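Local coordinates for surface layer protein (Geobacillus stearothermophilus, PDB 4UJ8) that probably self-assembles into the calcium-binding protein lattice that coats the bacterial cell, this chain covering domains 6 and 7, at residues P166-K171 with L199-S204. Residues are numbered along the deposited sequence; the frame is centred on the assembly and turned at random.
Sequences PNTNEK and LKDDAS. With CA (calcium ion), chain H.
The D201 carboxylate meets T168 and the backbone N of N169 in a surface contact between two loops in the C-terminal half of this chain. The loop of T168 leads into helix 170-178; that of D201 lies between strands 179-184 and 214-222. One nearly straight hydrogen bond joins them, from N169 N to the syn lone pair of D201 OD1 (176°). Its modelled length, 2.5 Å, is unusually short and doubtful in detail. With chi1 at -172°, the D201 carboxylate extends away from its own backbone N and reaches T168, where OD2 lies 3.3 Å from T168 CB. The T168-N169 peptide is gripped at both ends, because T168 O binds calcium at 2.4 Å. Calcium on the carbonyl would probably polarise the peptide and make its N-H a better donor. With an alanine at D201, N169 N is likely to lose its acceptor and the metal-bound peptide one of its two holds. Further along, A203 CA makes a CH...O contact with P166 O at 3.2 Å. E170 OE1 is a longer calcium ligand at 2.9 Å; D161, S162 and T165 complete the protein ligands. N169 is the N-cap of helix 170-178, its OD1 accepting from L172 N and weakly from K171 N. The arrangement is a calcium-binding loop leading into a capped helix, held by a carboxylate from a second loop.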
# COMPACT_ATOMS: atom_id res chain seq x y z
N PRO A 166 -1.56 6.78 -21.40
CA PRO A 166 -0.48 6.82 -22.40
C PRO A 166 0.89 7.24 -21.85
O PRO A 166 1.90 6.90 -22.46
CB PRO A 166 -0.99 7.86 -23.41
CG PRO A 166 -1.87 8.76 -22.60
CD PRO A 166 -2.54 7.85 -21.60
N ASN A 167 0.94 7.94 -20.72
CA ASN A 167 2.20 8.54 -20.27
C ASN A 167 2.87 7.86 -19.07
O ASN A 167 3.89 8.33 -18.58
CB ASN A 167 1.98 10.02 -19.95
CG ASN A 167 1.75 10.86 -21.19
OD1 ASN A 167 2.25 10.55 -22.27
ND2 ASN A 167 0.97 11.92 -21.04
N THR A 168 2.28 6.78 -18.60
CA THR A 168 2.85 6.03 -17.48
C THR A 168 2.71 4.54 -17.75
O THR A 168 1.63 4.07 -18.10
CB THR A 168 2.19 6.38 -16.12
OG1 THR A 168 0.86 5.84 -16.07
CG2 THR A 168 2.14 7.89 -15.91
N ASN A 169 3.81 3.81 -17.62
CA ASN A 169 3.79 2.37 -17.78
C ASN A 169 3.68 1.68 -16.42
O ASN A 169 4.66 1.63 -15.67
CB ASN A 169 5.05 1.92 -18.53
CG ASN A 169 5.02 0.45 -18.88
OD1 ASN A 169 4.73 -0.40 -18.03
ND2 ASN A 169 5.32 0.13 -20.14
N GLU A 170 2.49 1.16 -16.11
CA GLU A 170 2.24 0.54 -14.81
C GLU A 170 3.12 -0.69 -14.55
O GLU A 170 3.44 -1.01 -13.41
CB GLU A 170 0.77 0.14 -14.68
CG GLU A 170 -0.17 1.28 -14.32
CD GLU A 170 -0.73 2.02 -15.53
OE1 GLU A 170 -0.47 1.59 -16.68
OE2 GLU A 170 -1.44 3.03 -15.32
N LYS A 171 3.51 -1.37 -15.62
CA LYS A 171 4.40 -2.52 -15.48
C LYS A 171 5.82 -2.09 -15.07
O LYS A 171 6.43 -2.69 -14.18
CB LYS A 171 4.44 -3.33 -16.78
CG LYS A 171 5.26 -4.62 -16.70
CD LYS A 171 5.22 -5.38 -18.02
CE LYS A 171 6.27 -6.50 -18.03
NZ LYS A 171 6.28 -7.25 -19.30
N LEU A 199 15.13 4.82 -14.32
CA LEU A 199 14.33 4.09 -15.28
C LEU A 199 13.09 4.94 -15.47
O LEU A 199 12.19 4.97 -14.62
CB LEU A 199 13.98 2.69 -14.78
CG LEU A 199 15.17 1.79 -14.41
CD1 LEU A 199 14.64 0.45 -13.96
CD2 LEU A 199 16.15 1.62 -15.58
N LYS A 200 13.10 5.69 -16.57
CA LYS A 200 12.16 6.78 -16.77
C LYS A 200 10.83 6.30 -17.31
O LYS A 200 10.74 5.73 -18.40
CB LYS A 200 12.75 7.82 -17.71
CG LYS A 200 13.76 8.74 -17.04
CD LYS A 200 14.23 9.83 -17.99
CE LYS A 200 13.05 10.44 -18.74
NZ LYS A 200 13.49 11.58 -19.61
N ASP A 201 9.80 6.55 -16.51
CA ASP A 201 8.43 6.27 -16.87
C ASP A 201 7.91 7.40 -17.75
O ASP A 201 7.99 8.57 -17.37
CB ASP A 201 7.58 6.11 -15.61
CG ASP A 201 6.18 5.63 -15.91
OD1 ASP A 201 5.96 5.02 -16.98
OD2 ASP A 201 5.29 5.86 -15.05
N ASP A 202 7.39 7.04 -18.91
CA ASP A 202 6.98 8.01 -19.92
C ASP A 202 6.23 7.23 -21.00
O ASP A 202 6.16 6.00 -20.93
CB ASP A 202 8.20 8.75 -20.48
CG ASP A 202 7.82 9.82 -21.50
OD1 ASP A 202 7.19 10.82 -21.09
OD2 ASP A 202 8.16 9.65 -22.69
N ALA A 203 5.66 7.93 -21.99
CA ALA A 203 5.05 7.26 -23.13
C ALA A 203 6.06 6.33 -23.80
O ALA A 203 5.71 5.24 -24.24
CB ALA A 203 4.52 8.28 -24.14
N SER A 204 7.31 6.78 -23.86
CA SER A 204 8.42 5.96 -24.33
C SER A 204 9.44 5.74 -23.20
O SER A 204 10.22 6.64 -22.88
CB SER A 204 9.11 6.60 -25.53
OG SER A 204 9.51 7.93 -25.22
CA CA H . -0.17 2.98 -19.20
O HOH W 1 1.00 3.00 -21.29